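Local coordinates for protein probable FAD-dependent oxidoreductase PA4991 (PDB 5EZ7) that probably acts as an FAD-dependent oxidoreductase that holds one FAD per subunit, although its physiological substrate is unknown, at residues L214-M224 with F332-W343; A71-W79 with L347-D355. All blocks are in the same frame, centred on the assembly; numbering follows the deposited sequence.

Both contacts involve elements of the FAD-binding part of the protein but lie at different depths. Contact 1 is only partly buried, its centre about 20 Å from the centre of the chain, where a beta hairpin at the edge of the nucleotide-binding sheet meets the end of helix 210-216 and the loop that leads at M224 into the eight-stranded sheet; apolar side chains carry it. Contact 2 is buried and adds a salt bridge, an indole hydrogen bond and two backbone bonds to the flavin. The chain runs from strand 339-343 of contact 1 into helix 350-364 of contact 2, and F353 of that helix packs against F332, L333, G342 and W343, so the two contacts touch.

Contact 1 (L214-M224 with F332-W343); sequences LRELGLEQPAM and FLAEQGRLLVGW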
loop_
_atom_site.group_PDB
_atom_site.type_symbol
_atom_site.label_atom_id
_atom_site.label_comp_id
_atom_site.label_asym_id
_atom_site.label_seq_id
_atom_site.Cartn_x
_atom_site.Cartn_y
_atom_site.Cartn_z
ATOM N N LEU A 214 -14.144 2.085 -14.119
ATOM C CA LEU A 214 -15.509 1.601 -14.082
ATOM C C LEU A 214 -16.392 2.386 -15.045
ATOM O O LEU A 214 -17.126 1.778 -15.805
ATOM C CB LEU A 214 -16.077 1.575 -12.665
ATOM C CG LEU A 214 -15.415 0.531 -11.761
ATOM C CD1 LEU A 214 -15.851 0.786 -10.340
ATOM C CD2 LEU A 214 -15.747 -0.906 -12.143
ATOM N N ARG A 215 -16.262 3.713 -15.077
ATOM C CA ARG A 215 -17.081 4.527 -16.012
ATOM C C ARG A 215 -16.788 4.190 -17.457
ATOM O O ARG A 215 -17.710 4.081 -18.251
ATOM C CB ARG A 215 -16.916 6.025 -15.794
ATOM C CG ARG A 215 -18.015 6.622 -14.924
ATOM C CD ARG A 215 -17.648 8.015 -14.426
ATOM N NE ARG A 215 -17.945 8.189 -12.992
ATOM C CZ ARG A 215 -17.260 8.956 -12.127
ATOM N NH1 ARG A 215 -16.154 9.644 -12.479
ATOM N NH2 ARG A 215 -17.678 9.023 -10.863
ATOM N N GLU A 216 -15.507 4.011 -17.771
ATOM C CA GLU A 216 -15.058 3.516 -19.080
ATOM C C GLU A 216 -15.719 2.189 -19.552
ATOM O O GLU A 216 -15.950 1.994 -20.742
ATOM C CB GLU A 216 -13.519 3.370 -19.100
ATOM C CG GLU A 216 -12.780 4.543 -19.719
ATOM C CD GLU A 216 -13.304 4.866 -21.115
ATOM O OE1 GLU A 216 -14.000 5.911 -21.236
ATOM O OE2 GLU A 216 -13.066 4.059 -22.069
ATOM N N LEU A 217 -15.998 1.302 -18.608
ATOM C CA LEU A 217 -16.761 0.091 -18.858
ATOM C C LEU A 217 -18.291 0.287 -18.768
ATOM O O LEU A 217 -19.024 -0.686 -18.808
ATOM C CB LEU A 217 -16.325 -0.970 -17.859
ATOM C CG LEU A 217 -14.842 -1.299 -18.012
ATOM C CD1 LEU A 217 -14.221 -1.778 -16.722
ATOM C CD2 LEU A 217 -14.697 -2.357 -19.078
ATOM N N GLY A 218 -18.768 1.529 -18.687
ATOM C CA GLY A 218 -20.177 1.816 -18.461
ATOM C C GLY A 218 -20.768 1.398 -17.129
ATOM O O GLY A 218 -21.954 1.189 -17.045
ATOM N N LEU A 219 -19.948 1.294 -16.083
ATOM C CA LEU A 219 -20.405 0.911 -14.745
ATOM C C LEU A 219 -20.269 2.023 -13.718
ATOM O O LEU A 219 -19.399 2.869 -13.809
ATOM C CB LEU A 219 -19.620 -0.292 -14.247
ATOM C CG LEU A 219 -19.695 -1.536 -15.131
ATOM C CD1 LEU A 219 -18.750 -2.588 -14.567
ATOM C CD2 LEU A 219 -21.136 -2.043 -15.233
ATOM N N GLU A 220 -21.152 1.992 -12.734
ATOM C CA GLU A 220 -21.136 2.931 -11.624
ATOM C C GLU A 220 -21.018 2.259 -10.232
ATOM O O GLU A 220 -20.750 2.928 -9.218
ATOM C CB GLU A 220 -22.400 3.767 -11.717
ATOM C CG GLU A 220 -22.495 4.522 -13.045
ATOM C CD GLU A 220 -23.494 5.668 -13.016
ATOM O OE1 GLU A 220 -23.469 6.461 -12.041
ATOM O OE2 GLU A 220 -24.301 5.789 -13.967
ATOM N N GLN A 221 -21.257 0.950 -10.184
ATOM C CA GLN A 221 -20.943 0.109 -9.038
ATOM C C GLN A 221 -19.712 -0.718 -9.305
ATOM O O GLN A 221 -19.420 -1.037 -10.466
ATOM C CB GLN A 221 -22.126 -0.814 -8.722
ATOM C CG GLN A 221 -23.341 -0.055 -8.242
ATOM C CD GLN A 221 -22.942 1.014 -7.237
ATOM O OE1 GLN A 221 -23.284 2.178 -7.391
ATOM N NE2 GLN A 221 -22.199 0.624 -6.204
ATOM N N PRO A 222 -18.942 -1.034 -8.267
ATOM C CA PRO A 222 -19.050 -0.453 -6.899
ATOM C C PRO A 222 -18.565 1.001 -6.783
ATOM O O PRO A 222 -17.561 1.363 -7.397
ATOM C CB PRO A 222 -18.133 -1.344 -6.090
ATOM C CG PRO A 222 -17.082 -1.812 -7.080
ATOM C CD PRO A 222 -17.736 -1.862 -8.439
ATOM N N ALA A 223 -19.240 1.805 -5.952
ATOM C CA ALA A 223 -18.923 3.226 -5.787
ATOM C C ALA A 223 -17.706 3.355 -4.889
ATOM O O ALA A 223 -17.453 2.482 -4.071
ATOM C CB ALA A 223 -20.103 3.999 -5.226
ATOM N N MET A 224 -16.979 4.455 -5.042
ATOM C CA MET A 224 -15.722 4.677 -4.373
ATOM C C MET A 224 -15.838 5.928 -3.553
ATOM O O MET A 224 -16.574 6.842 -3.956
ATOM C CB MET A 224 -14.632 4.895 -5.422
ATOM C CG MET A 224 -13.219 4.826 -4.855
ATOM S SD MET A 224 -12.004 4.996 -6.174
ATOM C CE MET A 224 -12.098 6.780 -6.417
ATOM N N PHE A 332 -11.858 -5.444 -0.011
ATOM C CA PHE A 332 -13.155 -5.432 -0.706
ATOM C C PHE A 332 -12.990 -5.902 -2.183
ATOM O O PHE A 332 -12.080 -5.444 -2.918
ATOM C CB PHE A 332 -13.761 -4.021 -0.640
ATOM C CG PHE A 332 -15.018 -3.864 -1.449
ATOM C CD1 PHE A 332 -14.964 -3.579 -2.810
ATOM C CD2 PHE A 332 -16.267 -4.073 -0.866
ATOM C CE1 PHE A 332 -16.135 -3.477 -3.536
ATOM C CE2 PHE A 332 -17.435 -4.000 -1.616
ATOM C CZ PHE A 332 -17.368 -3.683 -2.940
ATOM N N LEU A 333 -13.876 -6.787 -2.612
ATOM C CA LEU A 333 -13.937 -7.219 -3.993
ATOM C C LEU A 333 -15.360 -7.321 -4.472
ATOM O O LEU A 333 -16.213 -7.776 -3.742
ATOM C CB LEU A 333 -13.277 -8.577 -4.140
ATOM C CG LEU A 333 -13.091 -9.143 -5.557
ATOM C CD1 LEU A 333 -12.283 -8.258 -6.456
ATOM C CD2 LEU A 333 -12.392 -10.476 -5.438
ATOM N N ALA A 334 -15.587 -6.904 -5.711
ATOM C CA ALA A 334 -16.839 -7.081 -6.402
ATOM C C ALA A 334 -16.610 -7.594 -7.831
ATOM O O ALA A 334 -15.499 -7.492 -8.372
ATOM C CB ALA A 334 -17.544 -5.762 -6.461
ATOM N N GLU A 335 -17.670 -8.087 -8.456
ATOM C CA GLU A 335 -17.620 -8.520 -9.838
ATOM C C GLU A 335 -18.857 -8.236 -10.634
ATOM O O GLU A 335 -19.893 -8.195 -10.102
ATOM C CB GLU A 335 -17.376 -10.019 -9.919
ATOM C CG GLU A 335 -18.098 -10.811 -8.867
ATOM C CD GLU A 335 -17.871 -12.301 -9.020
ATOM O OE1 GLU A 335 -17.734 -12.832 -10.160
ATOM O OE2 GLU A 335 -17.851 -12.960 -7.972
ATOM N N GLN A 336 -18.686 -8.051 -11.933
ATOM C CA GLN A 336 -19.745 -8.017 -12.914
ATOM C C GLN A 336 -19.207 -8.818 -14.135
ATOM O O GLN A 336 -18.241 -8.425 -14.780
ATOM C CB GLN A 336 -20.101 -6.559 -13.232
ATOM C CG GLN A 336 -21.024 -6.333 -14.439
ATOM C CD GLN A 336 -22.518 -6.548 -14.149
ATOM O OE1 GLN A 336 -23.105 -5.791 -13.393
ATOM N NE2 GLN A 336 -23.142 -7.562 -14.781
ATOM N N GLY A 337 -19.807 -9.971 -14.407
ATOM C CA GLY A 337 -19.362 -10.820 -15.484
ATOM C C GLY A 337 -17.918 -11.239 -15.227
ATOM O O GLY A 337 -17.598 -11.726 -14.157
ATOM N N ARG A 338 -17.041 -10.963 -16.181
ATOM C CA ARG A 338 -15.636 -11.363 -16.075
ATOM C C ARG A 338 -14.737 -10.284 -15.443
ATOM O O ARG A 338 -13.508 -10.392 -15.481
ATOM C CB ARG A 338 -15.122 -11.719 -17.460
ATOM C CG ARG A 338 -16.211 -12.307 -18.321
ATOM C CD ARG A 338 -15.762 -13.408 -19.196
ATOM N NE ARG A 338 -14.589 -13.072 -19.976
ATOM C CZ ARG A 338 -14.032 -13.920 -20.825
ATOM N NH1 ARG A 338 -14.592 -15.127 -20.986
ATOM N NH2 ARG A 338 -12.926 -13.583 -21.501
ATOM N N LEU A 339 -15.375 -9.250 -14.895
ATOM C CA LEU A 339 -14.679 -8.120 -14.328
ATOM C C LEU A 339 -14.669 -8.279 -12.835
ATOM O O LEU A 339 -15.700 -8.599 -12.221
ATOM C CB LEU A 339 -15.357 -6.824 -14.693
ATOM C CG LEU A 339 -14.653 -5.590 -14.132
ATOM C CD1 LEU A 339 -13.404 -5.259 -14.939
ATOM C CD2 LEU A 339 -15.634 -4.417 -14.128
ATOM N N LEU A 340 -13.486 -8.097 -12.264
ATOM C CA LEU A 340 -13.290 -8.150 -10.824
ATOM C C LEU A 340 -12.663 -6.837 -10.486
ATOM O O LEU A 340 -11.862 -6.354 -11.227
ATOM C CB LEU A 340 -12.371 -9.303 -10.432
ATOM C CG LEU A 340 -13.000 -10.700 -10.567
ATOM C CD1 LEU A 340 -11.949 -11.770 -10.697
ATOM C CD2 LEU A 340 -13.886 -11.059 -9.389
ATOM N N VAL A 341 -13.044 -6.248 -9.370
ATOM C CA VAL A 341 -12.617 -4.912 -9.048
ATOM C C VAL A 341 -12.614 -4.692 -7.536
ATOM O O VAL A 341 -13.570 -5.086 -6.820
ATOM C CB VAL A 341 -13.563 -3.872 -9.712
ATOM C CG1 VAL A 341 -15.054 -4.164 -9.404
ATOM C CG2 VAL A 341 -13.191 -2.449 -9.303
ATOM N N GLY A 342 -11.583 -4.020 -7.046
ATOM C CA GLY A 342 -11.591 -3.709 -5.648
ATOM C C GLY A 342 -10.461 -2.923 -5.106
ATOM O O GLY A 342 -9.655 -2.358 -5.847
ATOM N N TRP A 343 -10.456 -2.894 -3.771
ATOM C CA TRP A 343 -9.535 -2.116 -2.972
ATOM C C TRP A 343 -9.127 -2.908 -1.728
ATOM O O TRP A 343 -9.958 -3.540 -1.119
ATOM C CB TRP A 343 -10.227 -0.845 -2.549
ATOM C CG TRP A 343 -10.635 0.068 -3.682
ATOM C CD1 TRP A 343 -9.860 1.021 -4.293
ATOM C CD2 TRP A 343 -11.927 0.174 -4.268
ATOM N NE1 TRP A 343 -10.601 1.711 -5.241
ATOM C CE2 TRP A 343 -11.870 1.200 -5.247
ATOM C CE3 TRP A 343 -13.138 -0.477 -4.051
ATOM C CZ2 TRP A 343 -12.964 1.551 -6.019
ATOM C CZ3 TRP A 343 -14.219 -0.119 -4.801
ATOM C CH2 TRP A 343 -14.127 0.878 -5.786
#
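The carbonyl oxygen L214 O is gripped by two backbone amides, L219 N at 2.9 Å and, more weakly, L217 N. With G218 N bound to R215 O, this is a Schellman motif; G218 takes the positive phi, which suits glycine. The turn brings L214, L217 and L219 together round L339. L217 and L219 meet it tip to tip, the closest approach being L219 CD1 to L339 CD2 at 3.6 Å. L214 comes across instead, its CD2 touching both L339 CD2 and V341 CG2. L339 has CG anti to its backbone N (chi1 -179°), which carries its methyls out to this leucine cluster. The receiving surface is an antiparallel hairpin closed by a type II' turn from Q336 to L339, with G337 taking its positive phi. Strand 339-343 runs parallel to strand 201-204 in the six-stranded sheet of the Rossmann-type FAD-binding fold, and strand 332-336 is the outermost strand on that side. P222, after a cis peptide bond, presents its compact ring to several neighbours: CD meets V341 CG1 at 3.7 Å, CG meets A334 CB, and CB approaches the F332 ring. Small A334 leaves room for it. P222 O lies at the edge of the W343 indole, 3.8 Å from CH2. M224 crosses that indole at about a right angle, with CG 3.5 Å from W343 CZ2. M224 SD makes an oblique Met-aromatic contact, 4.6 Å from the centroid of the W343 five-membered ring, while W343 NE1 donates to G207 O.

Contact 2 (A71-W79 with L347-D355); sequences AIADMPRRW and LALAPDFAD. With FAD (flavin-adenine dinucleotide), chain B.
The R78 guanidinium has P351 CB over one face, 3.7 Å above its plane, and the D355 carboxylate at its edge. The two charged groups are nearly coplanar, their planes 20° apart. The grip is end-on, with NH1 and NH2 of R78 both donating to D355 OD2, NH1 at 2.7 Å. The bend at chi3 (64°) turns the end of R78 to meet it; D355 OD1 also pairs with R25, and R78 NE with E88. The W79 indole has L347 O and A348 O at its edge, and P351 CG comes to it obliquely. Its NE1 donates to A348 O at 2.8 Å, giving this buried N-H an acceptor, while W21 meets the ring with its plane at about 45° and F155 makes an edge-to-face contact with it. M75 SD, on a flexible unbranched chain, slides past P351 CG, and I72 CD1 reaches L349 CG at 3.7 Å. A348 thus uses both ends of its backbone: its O receives W79, and its N donates to FAD O2 at 2.8 Å. L347 N binds FAD N1. Amides just before a helix, here 350-364, facing flavin N1 and O2 are a recurrent feature of glutathione-reductase-type flavoproteins, where they probably stabilise negative charge on the reduced flavin.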
loop_
_atom_site.group_PDB
_atom_site.type_symbol
_atom_site.label_atom_id
_atom_site.label_comp_id
_atom_site.label_asym_id
_atom_site.label_seq_id
_atom_site.Cartn_x
_atom_site.Cartn_y
_atom_site.Cartn_z
ATOM N N ALA A 71 -9.391 -11.211 9.476
ATOM C CA ALA A 71 -8.530 -11.119 8.297
ATOM C C ALA A 71 -7.271 -10.302 8.597
ATOM O O ALA A 71 -6.161 -10.777 8.399
ATOM C CB ALA A 71 -9.296 -10.547 7.125
ATOM N N ILE A 72 -7.457 -9.097 9.128
ATOM C CA ILE A 72 -6.345 -8.243 9.563
ATOM C C ILE A 72 -5.433 -8.861 10.649
ATOM O O ILE A 72 -4.220 -8.684 10.590
ATOM C CB ILE A 72 -6.849 -6.840 10.013
ATOM C CG1 ILE A 72 -5.707 -5.851 10.160
ATOM C CG2 ILE A 72 -7.600 -6.906 11.327
ATOM C CD1 ILE A 72 -5.091 -5.475 8.847
ATOM N N ALA A 73 -6.009 -9.587 11.603
ATOM C CA ALA A 73 -5.257 -10.146 12.764
ATOM C C ALA A 73 -4.124 -11.114 12.374
ATOM O O ALA A 73 -3.092 -11.221 13.054
ATOM C CB ALA A 73 -6.221 -10.855 13.714
ATOM N N ASP A 74 -4.333 -11.802 11.260
ATOM C CA ASP A 74 -3.370 -12.744 10.729
ATOM C C ASP A 74 -2.319 -12.115 9.779
ATOM O O ASP A 74 -1.416 -12.809 9.324
ATOM C CB ASP A 74 -4.145 -13.854 10.011
ATOM C CG ASP A 74 -3.354 -15.136 9.907
ATOM O OD1 ASP A 74 -2.875 -15.629 10.955
ATOM O OD2 ASP A 74 -3.194 -15.647 8.774
ATOM N N MET A 75 -2.406 -10.810 9.494
ATOM C CA MET A 75 -1.527 -10.201 8.491
ATOM C C MET A 75 -0.046 -10.159 8.921
ATOM O O MET A 75 0.786 -10.664 8.190
ATOM C CB MET A 75 -2.059 -8.847 8.033
ATOM C CG MET A 75 -3.270 -8.915 7.086
ATOM S SD MET A 75 -3.115 -9.943 5.577
ATOM C CE MET A 75 -4.178 -11.305 6.015
ATOM N N PRO A 76 0.284 -9.652 10.129
ATOM C CA PRO A 76 1.722 -9.683 10.499
ATOM C C PRO A 76 2.375 -11.074 10.389
ATOM O O PRO A 76 3.469 -11.177 9.858
ATOM C CB PRO A 76 1.752 -9.150 11.951
ATOM C CG PRO A 76 0.437 -8.462 12.135
ATOM C CD PRO A 76 -0.550 -9.210 11.263
ATOM N N ARG A 77 1.707 -12.129 10.829
ATOM C CA ARG A 77 2.265 -13.477 10.645
ATOM C C ARG A 77 2.474 -13.791 9.150
ATOM O O ARG A 77 3.552 -14.176 8.715
ATOM C CB ARG A 77 1.362 -14.523 11.301
ATOM C CG ARG A 77 1.876 -15.956 11.241
ATOM C CD ARG A 77 0.793 -16.959 11.662
ATOM N NE ARG A 77 -0.359 -16.976 10.749
ATOM C CZ ARG A 77 -0.394 -17.584 9.559
ATOM N NH1 ARG A 77 0.656 -18.257 9.108
ATOM N NH2 ARG A 77 -1.485 -17.528 8.791
ATOM N N ARG A 78 1.438 -13.597 8.358
ATOM C CA ARG A 78 1.552 -13.854 6.926
ATOM C C ARG A 78 2.674 -13.076 6.199
ATOM O O ARG A 78 3.405 -13.656 5.420
ATOM C CB ARG A 78 0.199 -13.668 6.261
ATOM C CG ARG A 78 -0.747 -14.822 6.619
ATOM C CD ARG A 78 -2.115 -14.723 5.958
ATOM N NE ARG A 78 -2.046 -14.825 4.513
ATOM C CZ ARG A 78 -3.097 -14.685 3.709
ATOM N NH1 ARG A 78 -4.306 -14.437 4.222
ATOM N NH2 ARG A 78 -2.941 -14.775 2.381
ATOM N N TRP A 79 2.850 -11.794 6.504
ATOM C CA TRP A 79 3.901 -10.992 5.875
ATOM C C TRP A 79 5.279 -11.393 6.347
ATOM O O TRP A 79 6.203 -11.490 5.549
ATOM C CB TRP A 79 3.700 -9.517 6.165
ATOM C CG TRP A 79 2.592 -8.910 5.426
ATOM C CD1 TRP A 79 1.301 -9.071 5.667
ATOM C CD2 TRP A 79 2.689 -7.994 4.356
ATOM N NE1 TRP A 79 0.551 -8.320 4.814
ATOM C CE2 TRP A 79 1.390 -7.645 3.991
ATOM C CE3 TRP A 79 3.757 -7.432 3.656
ATOM C CZ2 TRP A 79 1.110 -6.771 2.962
ATOM C CZ3 TRP A 79 3.480 -6.545 2.632
ATOM C CH2 TRP A 79 2.160 -6.213 2.307
ATOM N N LEU A 347 -2.666 -1.503 3.145
ATOM C CA LEU A 347 -1.591 -2.170 2.498
ATOM C C LEU A 347 -1.369 -3.551 3.109
ATOM O O LEU A 347 -1.046 -4.499 2.408
ATOM C CB LEU A 347 -0.331 -1.343 2.650
ATOM C CG LEU A 347 0.950 -1.958 2.072
ATOM C CD1 LEU A 347 1.680 -0.943 1.254
ATOM C CD2 LEU A 347 1.873 -2.445 3.165
ATOM N N ALA A 348 -1.483 -3.609 4.433
ATOM C CA ALA A 348 -1.480 -4.812 5.227
ATOM C C ALA A 348 -2.328 -5.936 4.668
ATOM O O ALA A 348 -1.964 -7.101 4.794
ATOM C CB ALA A 348 -1.971 -4.481 6.632
ATOM N N LEU A 349 -3.483 -5.564 4.106
ATOM C CA LEU A 349 -4.536 -6.479 3.644
ATOM C C LEU A 349 -4.425 -6.858 2.150
ATOM O O LEU A 349 -5.343 -7.452 1.573
ATOM C CB LEU A 349 -5.906 -5.820 3.936
ATOM C CG LEU A 349 -6.418 -5.838 5.383
ATOM C CD1 LEU A 349 -7.653 -4.941 5.551
ATOM C CD2 LEU A 349 -6.806 -7.231 5.795
ATOM N N ALA A 350 -3.314 -6.514 1.516
ATOM C CA ALA A 350 -3.118 -6.902 0.129
ATOM C C ALA A 350 -3.159 -8.414 -0.047
ATOM O O ALA A 350 -3.734 -8.873 -1.011
ATOM C CB ALA A 350 -1.834 -6.353 -0.431
ATOM N N PRO A 351 -2.595 -9.199 0.893
ATOM C CA PRO A 351 -2.736 -10.647 0.740
ATOM C C PRO A 351 -4.192 -11.193 0.874
ATOM O O PRO A 351 -4.488 -12.288 0.392
ATOM C CB PRO A 351 -1.830 -11.216 1.855
ATOM C CG PRO A 351 -1.037 -10.072 2.382
ATOM C CD PRO A 351 -1.843 -8.852 2.109
ATOM N N ASP A 352 -5.062 -10.459 1.559
ATOM C CA ASP A 352 -6.471 -10.811 1.683
ATOM C C ASP A 352 -7.183 -10.476 0.368
ATOM O O ASP A 352 -8.090 -11.194 -0.059
ATOM C CB ASP A 352 -7.118 -10.092 2.893
ATOM C CG ASP A 352 -8.560 -10.520 3.124
ATOM O OD1 ASP A 352 -8.773 -11.710 3.482
ATOM O OD2 ASP A 352 -9.496 -9.693 2.926
ATOM N N PHE A 353 -6.754 -9.405 -0.284
ATOM C CA PHE A 353 -7.298 -9.030 -1.603
ATOM C C PHE A 353 -6.994 -10.114 -2.623
ATOM O O PHE A 353 -7.915 -10.592 -3.279
ATOM C CB PHE A 353 -6.784 -7.663 -2.060
ATOM C CG PHE A 353 -7.245 -7.253 -3.434
ATOM C CD1 PHE A 353 -8.527 -6.742 -3.636
ATOM C CD2 PHE A 353 -6.401 -7.351 -4.526
ATOM C CE1 PHE A 353 -8.959 -6.354 -4.890
ATOM C CE2 PHE A 353 -6.825 -6.956 -5.793
ATOM C CZ PHE A 353 -8.106 -6.473 -5.973
ATOM N N ALA A 354 -5.727 -10.526 -2.707
ATOM C CA ALA A 354 -5.332 -11.705 -3.462
ATOM C C ALA A 354 -6.165 -12.963 -3.143
ATOM O O ALA A 354 -6.674 -13.581 -4.049
ATOM C CB ALA A 354 -3.836 -11.975 -3.325
ATOM N N ASP A 355 -6.308 -13.329 -1.876
ATOM C CA ASP A 355 -7.154 -14.507 -1.478
ATOM C C ASP A 355 -8.571 -14.405 -2.012
ATOM O O ASP A 355 -9.121 -15.412 -2.436
ATOM C CB ASP A 355 -7.292 -14.659 0.042
ATOM C CG ASP A 355 -5.976 -14.982 0.746
ATOM O OD1 ASP A 355 -5.072 -15.584 0.129
ATOM O OD2 ASP A 355 -5.842 -14.621 1.949
HETATM P PA FAD B . -2.467 2.259 -5.171
HETATM O O1A FAD B . -1.193 2.085 -4.412
HETATM O O2A FAD B . -3.133 3.604 -5.251
HETATM O O5B FAD B . -2.199 1.705 -6.633
HETATM C C5B FAD B . -3.097 1.918 -7.704
HETATM C C4B FAD B . -2.254 1.893 -8.961
HETATM O O4B FAD B . -3.117 1.907 -10.111
HETATM C C3B FAD B . -1.322 3.106 -9.039
HETATM O O3B FAD B . 0.039 2.696 -9.191
HETATM C C2B FAD B . -1.838 3.866 -10.246
HETATM O O2B FAD B . -0.839 4.559 -10.990
HETATM C C1B FAD B . -2.528 2.769 -11.062
HETATM N N9A FAD B . -3.588 3.278 -11.941
HETATM C C8A FAD B . -4.523 4.189 -11.623
HETATM N N7A FAD B . -5.321 4.415 -12.681
HETATM C C5A FAD B . -4.905 3.637 -13.687
HETATM C C6A FAD B . -5.322 3.413 -15.078
HETATM N N6A FAD B . -6.378 4.089 -15.555
HETATM N N1A FAD B . -4.642 2.521 -15.816
HETATM C C2A FAD B . -3.590 1.852 -15.311
HETATM N N3A FAD B . -3.147 2.011 -14.046
HETATM C C4A FAD B . -3.758 2.882 -13.207
HETATM N N1 FAD B . -1.956 0.727 5.043
HETATM C C2 FAD B . -1.335 -0.050 5.955
HETATM O O2 FAD B . -1.641 -1.264 6.027
HETATM N N3 FAD B . -0.397 0.431 6.789
HETATM C C4 FAD B . -0.020 1.706 6.778
HETATM O O4 FAD B . 0.861 2.127 7.553
HETATM C C4X FAD B . -0.650 2.614 5.813
HETATM N N5 FAD B . -0.312 3.917 5.756
HETATM C C5X FAD B . -0.887 4.737 4.859
HETATM C C6 FAD B . -0.497 6.070 4.823
HETATM C C7 FAD B . -1.060 6.944 3.915
HETATM C C7M FAD B . -0.609 8.374 3.883
HETATM C C8 FAD B . -2.074 6.446 2.952
HETATM C C8M FAD B . -2.719 7.351 1.923
HETATM C C9 FAD B . -2.468 5.121 2.998
HETATM C C9A FAD B . -1.918 4.230 3.917
HETATM N N10 FAD B . -2.295 2.859 3.983
HETATM C C10 FAD B . -1.664 2.026 4.914
HETATM C "C1'" FAD B . -3.276 2.287 3.075
HETATM C "C2'" FAD B . -2.544 1.807 1.834
HETATM O "O2'" FAD B . -1.579 2.769 1.386
HETATM C "C3'" FAD B . -3.525 1.473 0.720
HETATM O "O3'" FAD B . -4.617 0.715 1.279
HETATM C "C4'" FAD B . -2.848 0.654 -0.376
HETATM O "O4'" FAD B . -1.515 1.103 -0.624
HETATM C "C5'" FAD B . -3.618 0.731 -1.681
HETATM O "O5'" FAD B . -3.031 -0.176 -2.624
HETATM P P FAD B . -3.590 -0.202 -4.120
HETATM O O1P FAD B . -2.628 -0.989 -4.971
HETATM O O2P FAD B . -5.015 -0.614 -4.023
HETATM O O3P FAD B . -3.624 1.351 -4.518
#